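Local structure of probable uracil-DNA glycosylase (Acanthamoeba polyphaga mimivirus, 5X55) at residues 109-114 against 168-173; 163-168 against 200-205. The protein is a probable uracil-DNA glycosylase of a giant virus, a member of the uracil DNA glycosylase superfamily, with a central four-stranded parallel sheet flanked by helices. All coordinates share one frame; numbering follows the deposited sequence.

Interaction 1. Residues 109-114 against 168-173; sequences YHFKSW and PELLFN
Phe111 and Trp114 meet Glu169 and Pro168 where two irregular loops of this UDG-like alpha/beta fold run against each other; the backbones come nearest at Trp114 CA and Pro168 CA, 6.0 Å apart. Segment 109-114 leads through the N-cap residue Ser113 into helix 114-117, while 168-173 makes a type I beta turn from Leu170 to Asn173, with Phe172 as the N-cap of helix 173-177.

One direct hydrogen bond spans the gap. Lys112 N reaches Glu169 OE2 at 3.3 Å, and its N-H...O angle of 169° shows a long but nearly straight bond. Water 1 reinforces it: it donates to Glu169 OE2 and accepts from Glu169 N, so OE2 is gripped twice; its further approach to Lys112 O is short and less certain. The other carboxylate oxygen, OE1, forms a salt bridge with Arg96, which, with the bonds to OE2, would limit rotation of the carboxylate.

Apolar packing flanks this polar centre. Leu170 CD2 sits over one face of the Phe111 ring, 4.0 Å from the ring centroid and 22° off the normal, evidence for a CH-pi contact. The other methyl, Leu170 CD1, lies 3.5 Å from Tyr109 OH. On the far side of the Glu169 bond, Trp114 CG stands anti to its carbonyl carbon (chi1 -76°), which, with chi2, turns the indole to Pro168, and Leu171 CD2 touches the six-membered ring at CH2. The indole N-H is used by Pro166 O. Pro168 CD rests above the five-membered ring, 3.5 Å from its centroid, with Trp114 CD1 as its closest atom at 3.4 Å.

Interaction 2. Residues 163-168 against 200-205; sequences RIVPYP and GVPYAM
The Tyr167 ring turns one face to Pro202, whose CG stands 4.0 Å from Tyr167 CZ, while Ile164 O lies at the ring edge, in its plane. The two side chains cross at about a right angle, so a corner of the pyrrolidine, rather than its whole flat side, rests over the aromatic face. In this UDG-like fold the contact joins the end of the short strand 164-165, which pairs antiparallel with 260-261, to the loop between strand 185-189 and helix 219-230.

Pro202 is shared by two neighbours. Its CG also lies 3.9 Å from Val165 CG1, a methyl placed anti to the carbonyl carbon by a chi1 of -62°; Pro202 CG thus packs into the corner where this methyl and the tyrosine face adjoin. Further along, Ala204 CB lies 4.0 Å from Pro166 CB, where the backbones are nearest, with Pro166 CA and Ala204 CA 5.0 Å apart.

A cis peptide bond precedes Pro166. The strand ends here, and the chain turns so that Val165, Pro166 and Tyr167 all meet the opposing loop. No direct hydrogen bond crosses between the segments, and the apolar contacts carry the interface together with one bridging water. Pro166 and Ala204 are both buried. Ala204 O, which also has Pro166 CB 3.7 Å away, is satisfied through the bridge: water 2 donates to Ala204 O at 3.0 Å and accepts from Tyr167 N at 2.8 Å.

Overall arrangement
The centres of interactions 1 and 2 lie about 7 Å apart, on the same side of the chain's centre. Their segments alternate along the sequence, in the order 109-114, 163-168, 168-173 and 200-205, and Pro168 belongs to both. The middle run, 163-173, leaves strand 164-165 and enters helix 173-177, with the earlier loop and the later one packed against it. Two probable hydrogen bonds join the contacts, each 2.8 Å: Trp114 NE1 to Pro166 O links the earlier loop to the run 163-168, and Asn173 ND2 to Met205 O ties the chain preceding parallel strand 185-189 to the loop that follows it.

Interaction 1. Residues 109-114 against 168-173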
loop_
_atom_site.group_PDB
_atom_site.type_symbol
_atom_site.label_atom_id
_atom_site.label_comp_id
_atom_site.label_asym_id
_atom_site.label_seq_id
_atom_site.Cartn_x
_atom_site.Cartn_y
_atom_site.Cartn_z
ATOM N N TYR A 109 9.057 -13.048 -14.804
ATOM C CA TYR A 109 7.759 -12.782 -14.192
ATOM C C TYR A 109 6.815 -13.921 -14.561
ATOM O O TYR A 109 6.330 -13.982 -15.689
ATOM C CB TYR A 109 7.247 -11.437 -14.698
ATOM C CG TYR A 109 6.070 -10.839 -13.962
ATOM C CD1 TYR A 109 4.762 -11.112 -14.356
ATOM C CD2 TYR A 109 6.272 -9.953 -12.912
ATOM C CE1 TYR A 109 3.697 -10.549 -13.700
ATOM C CE2 TYR A 109 5.212 -9.384 -12.242
ATOM C CZ TYR A 109 3.925 -9.681 -12.640
ATOM O OH TYR A 109 2.870 -9.101 -11.974
ATOM N N HIS A 110 6.536 -14.812 -13.612
ATOM C CA HIS A 110 5.757 -16.006 -13.926
ATOM C C HIS A 110 4.457 -16.097 -13.145
ATOM O O HIS A 110 3.856 -17.171 -13.082
ATOM C CB HIS A 110 6.619 -17.248 -13.710
ATOM C CG HIS A 110 7.864 -17.227 -14.534
ATOM N ND1 HIS A 110 7.833 -17.213 -15.914
ATOM C CD2 HIS A 110 9.167 -17.126 -14.185
ATOM C CE1 HIS A 110 9.067 -17.150 -16.379
ATOM N NE2 HIS A 110 9.896 -17.100 -15.351
ATOM N N PHE A 111 3.981 -14.982 -12.595
ATOM C CA PHE A 111 2.722 -15.004 -11.876
ATOM C C PHE A 111 1.568 -15.176 -12.851
ATOM O O PHE A 111 1.584 -14.640 -13.958
ATOM C CB PHE A 111 2.577 -13.725 -11.055
ATOM C CG PHE A 111 3.737 -13.498 -10.146
ATOM C CD1 PHE A 111 3.774 -14.087 -8.896
ATOM C CD2 PHE A 111 4.831 -12.754 -10.567
ATOM C CE1 PHE A 111 4.864 -13.907 -8.069
ATOM C CE2 PHE A 111 5.916 -12.577 -9.739
ATOM C CZ PHE A 111 5.930 -13.154 -8.490
ATOM N N LYS A 112 0.578 -15.963 -12.443
ATOM C CA LYS A 112 -0.605 -16.151 -13.264
ATOM C C LYS A 112 -1.534 -14.942 -13.167
ATOM O O LYS A 112 -1.634 -14.291 -12.121
ATOM C CB LYS A 112 -1.346 -17.409 -12.819
ATOM C CG LYS A 112 -0.580 -18.699 -13.032
ATOM C CD LYS A 112 -0.835 -19.682 -11.885
ATOM C CE LYS A 112 -2.317 -20.013 -11.725
ATOM N NZ LYS A 112 -2.610 -20.760 -10.442
ATOM N N SER A 113 -2.252 -14.668 -14.257
ATOM C CA SER A 113 -3.272 -13.629 -14.238
ATOM C C SER A 113 -4.528 -14.129 -13.529
ATOM O O SER A 113 -4.645 -15.293 -13.154
ATOM C CB SER A 113 -3.605 -13.163 -15.661
ATOM O OG SER A 113 -4.328 -14.156 -16.379
ATOM N N TRP A 114 -5.496 -13.229 -13.363
ATOM C CA TRP A 114 -6.742 -13.593 -12.697
ATOM C C TRP A 114 -7.467 -14.722 -13.423
ATOM O O TRP A 114 -7.902 -15.696 -12.795
ATOM C CB TRP A 114 -7.632 -12.367 -12.560
ATOM C CG TRP A 114 -7.151 -11.478 -11.464
ATOM C CD1 TRP A 114 -6.082 -10.620 -11.511
ATOM C CD2 TRP A 114 -7.687 -11.381 -10.143
ATOM N NE1 TRP A 114 -5.927 -9.994 -10.300
ATOM C CE2 TRP A 114 -6.906 -10.430 -9.445
ATOM C CE3 TRP A 114 -8.758 -11.996 -9.482
ATOM C CZ2 TRP A 114 -7.158 -10.083 -8.115
ATOM C CZ3 TRP A 114 -9.013 -11.647 -8.159
ATOM C CH2 TRP A 114 -8.207 -10.697 -7.489
ATOM N N PRO A 168 -3.337 -12.130 -8.873
ATOM C CA PRO A 168 -3.870 -12.544 -7.569
ATOM C C PRO A 168 -2.814 -13.090 -6.618
ATOM O O PRO A 168 -2.969 -12.942 -5.404
ATOM C CB PRO A 168 -4.934 -13.597 -7.929
ATOM C CG PRO A 168 -4.744 -13.914 -9.334
ATOM C CD PRO A 168 -3.985 -12.836 -9.995
ATOM N N GLU A 169 -1.736 -13.690 -7.115
ATOM C CA GLU A 169 -0.695 -14.105 -6.191
ATOM C C GLU A 169 0.063 -12.920 -5.613
ATOM O O GLU A 169 0.819 -13.101 -4.652
ATOM C CB GLU A 169 0.286 -15.059 -6.877
ATOM C CG GLU A 169 -0.361 -16.329 -7.446
ATOM C CD GLU A 169 0.647 -17.233 -8.162
ATOM O OE1 GLU A 169 1.294 -18.065 -7.471
ATOM O OE2 GLU A 169 0.809 -17.097 -9.402
ATOM N N LEU A 170 -0.127 -11.717 -6.161
ATOM C CA LEU A 170 0.451 -10.504 -5.593
ATOM C C LEU A 170 -0.571 -9.622 -4.884
ATOM O O LEU A 170 -0.183 -8.615 -4.283
ATOM C CB LEU A 170 1.142 -9.695 -6.684
ATOM C CG LEU A 170 2.198 -10.459 -7.458
ATOM C CD1 LEU A 170 2.774 -9.561 -8.544
ATOM C CD2 LEU A 170 3.271 -10.908 -6.485
ATOM N N LEU A 171 -1.855 -9.981 -4.937
ATOM C CA LEU A 171 -2.919 -9.115 -4.434
ATOM C C LEU A 171 -2.681 -8.672 -2.992
ATOM O O LEU A 171 -2.878 -7.501 -2.638
ATOM C CB LEU A 171 -4.257 -9.849 -4.538
ATOM C CG LEU A 171 -5.438 -9.060 -3.976
ATOM C CD1 LEU A 171 -5.625 -7.799 -4.802
ATOM C CD2 LEU A 171 -6.697 -9.908 -3.959
ATOM N N PHE A 172 -2.291 -9.606 -2.134
ATOM C CA PHE A 172 -2.125 -9.334 -0.714
ATOM C C PHE A 172 -0.646 -9.363 -0.321
ATOM O O PHE A 172 -0.299 -9.754 0.797
ATOM C CB PHE A 172 -2.929 -10.336 0.115
ATOM C CG PHE A 172 -4.430 -10.184 0.001
ATOM C CD1 PHE A 172 -5.033 -8.938 0.088
ATOM C CD2 PHE A 172 -5.242 -11.308 -0.174
ATOM C CE1 PHE A 172 -6.439 -8.803 -0.006
ATOM C CE2 PHE A 172 -6.633 -11.191 -0.271
ATOM C CZ PHE A 172 -7.234 -9.922 -0.177
ATOM N N ASN A 173 0.216 -8.939 -1.249
ATOM C CA ASN A 173 1.667 -9.081 -1.126
ATOM C C ASN A 173 2.201 -8.549 0.201
ATOM O O ASN A 173 2.968 -9.231 0.900
ATOM C CB ASN A 173 2.335 -8.349 -2.291
ATOM C CG ASN A 173 3.581 -9.037 -2.775
ATOM O OD1 ASN A 173 3.913 -10.144 -2.346
ATOM N ND2 ASN A 173 4.273 -8.393 -3.700
HETATM O O HOH W 1 -0.816 -14.515 -9.805
#

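Interaction 2. Residues 163-168 against 200-205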
loop_
_atom_site.group_PDB
_atom_site.type_symbol
_atom_site.label_atom_id
_atom_site.label_comp_id
_atom_site.label_asym_id
_atom_site.label_seq_id
_atom_site.Cartn_x
_atom_site.Cartn_y
_atom_site.Cartn_z
ATOM N N ARG A 163 -8.704 -7.129 -17.368
ATOM C CA ARG A 163 -7.350 -7.479 -16.918
ATOM C C ARG A 163 -7.063 -6.792 -15.586
ATOM O O ARG A 163 -6.398 -5.756 -15.504
ATOM C CB ARG A 163 -6.315 -7.093 -17.971
ATOM C CG ARG A 163 -6.805 -7.271 -19.380
ATOM C CD ARG A 163 -5.729 -7.283 -20.366
ATOM N NE ARG A 163 -5.232 -8.624 -20.572
ATOM C CZ ARG A 163 -3.978 -9.002 -20.692
ATOM N NH1 ARG A 163 -3.042 -8.113 -20.647
ATOM N NH2 ARG A 163 -3.713 -10.281 -20.845
ATOM N N ILE A 164 -7.569 -7.404 -14.521
ATOM C CA ILE A 164 -7.343 -6.892 -13.179
ATOM C C ILE A 164 -5.864 -6.968 -12.834
ATOM O O ILE A 164 -5.191 -7.956 -13.144
ATOM C CB ILE A 164 -8.191 -7.694 -12.187
ATOM C CG1 ILE A 164 -9.673 -7.559 -12.560
ATOM C CG2 ILE A 164 -7.865 -7.276 -10.763
ATOM C CD1 ILE A 164 -10.618 -8.315 -11.636
ATOM N N VAL A 165 -5.345 -5.899 -12.231
ATOM C CA VAL A 165 -3.982 -5.830 -11.710
ATOM C C VAL A 165 -4.088 -5.346 -10.267
ATOM O O VAL A 165 -5.053 -4.641 -9.927
ATOM C CB VAL A 165 -3.087 -4.907 -12.555
ATOM C CG1 VAL A 165 -2.956 -5.436 -13.980
ATOM C CG2 VAL A 165 -3.623 -3.448 -12.541
ATOM N N PRO A 166 -3.179 -5.745 -9.363
ATOM C CA PRO A 166 -2.112 -6.725 -9.600
ATOM C C PRO A 166 -2.667 -8.145 -9.735
ATOM O O PRO A 166 -3.838 -8.348 -9.418
ATOM C CB PRO A 166 -1.244 -6.601 -8.345
ATOM C CG PRO A 166 -2.236 -6.237 -7.270
ATOM C CD PRO A 166 -3.193 -5.278 -7.963
ATOM N N TYR A 167 -1.837 -9.090 -10.198
ATOM C CA TYR A 167 -2.244 -10.482 -10.321
ATOM C C TYR A 167 -2.521 -11.072 -8.939
ATOM O O TYR A 167 -2.031 -10.562 -7.925
ATOM C CB TYR A 167 -1.170 -11.282 -11.053
ATOM C CG TYR A 167 -1.089 -10.966 -12.539
ATOM C CD1 TYR A 167 -2.036 -10.151 -13.149
ATOM C CD2 TYR A 167 -0.075 -11.491 -13.331
ATOM C CE1 TYR A 167 -1.971 -9.869 -14.485
ATOM C CE2 TYR A 167 -0.000 -11.208 -14.680
ATOM C CZ TYR A 167 -0.951 -10.394 -15.248
ATOM O OH TYR A 167 -0.890 -10.096 -16.583
ATOM N N PRO A 168 -3.337 -12.130 -8.873
ATOM C CA PRO A 168 -3.870 -12.544 -7.569
ATOM C C PRO A 168 -2.814 -13.090 -6.618
ATOM O O PRO A 168 -2.969 -12.942 -5.404
ATOM C CB PRO A 168 -4.934 -13.597 -7.929
ATOM C CG PRO A 168 -4.744 -13.914 -9.334
ATOM C CD PRO A 168 -3.985 -12.836 -9.995
ATOM N N GLY A 200 3.899 -6.494 -21.194
ATOM C CA GLY A 200 2.695 -6.827 -20.468
ATOM C C GLY A 200 2.889 -7.135 -18.998
ATOM O O GLY A 200 1.920 -7.533 -18.338
ATOM N N VAL A 201 4.094 -6.975 -18.459
ATOM C CA VAL A 201 4.257 -7.122 -17.014
ATOM C C VAL A 201 3.655 -5.894 -16.334
ATOM O O VAL A 201 4.105 -4.764 -16.567
ATOM C CB VAL A 201 5.726 -7.304 -16.613
ATOM C CG1 VAL A 201 5.823 -7.416 -15.111
ATOM C CG2 VAL A 201 6.331 -8.536 -17.306
ATOM N N PRO A 202 2.657 -6.061 -15.481
ATOM C CA PRO A 202 2.091 -4.900 -14.799
ATOM C C PRO A 202 3.099 -4.262 -13.855
ATOM O O PRO A 202 3.977 -4.927 -13.293
ATOM C CB PRO A 202 0.905 -5.493 -14.033
ATOM C CG PRO A 202 0.591 -6.763 -14.726
ATOM C CD PRO A 202 1.929 -7.296 -15.153
ATOM N N TYR A 203 2.983 -2.940 -13.711
ATOM C CA TYR A 203 3.718 -2.239 -12.659
ATOM C C TYR A 203 3.158 -2.552 -11.276
ATOM O O TYR A 203 3.911 -2.581 -10.303
ATOM C CB TYR A 203 3.677 -0.727 -12.886
ATOM C CG TYR A 203 4.415 -0.244 -14.108
ATOM C CD1 TYR A 203 5.340 -1.046 -14.756
ATOM C CD2 TYR A 203 4.181 1.025 -14.611
ATOM C CE1 TYR A 203 6.010 -0.594 -15.886
ATOM C CE2 TYR A 203 4.844 1.488 -15.726
ATOM C CZ TYR A 203 5.756 0.680 -16.361
ATOM O OH TYR A 203 6.408 1.160 -17.471
ATOM N N ALA A 204 1.852 -2.779 -11.164
ATOM C CA ALA A 204 1.252 -3.085 -9.869
ATOM C C ALA A 204 1.770 -4.424 -9.339
ATOM O O ALA A 204 1.783 -5.432 -10.061
ATOM C CB ALA A 204 -0.269 -3.110 -9.993
ATOM N N MET A 205 2.218 -4.426 -8.075
ATOM C CA MET A 205 2.739 -5.633 -7.446
ATOM C C MET A 205 2.176 -5.844 -6.038
ATOM O O MET A 205 2.743 -6.595 -5.256
ATOM C CB MET A 205 4.271 -5.596 -7.411
ATOM C CG MET A 205 4.880 -4.424 -6.640
ATOM S SD MET A 205 6.667 -4.680 -6.530
ATOM C CE MET A 205 6.730 -5.858 -5.173
HETATM O O HOH W 2 0.624 -7.984 -11.058
#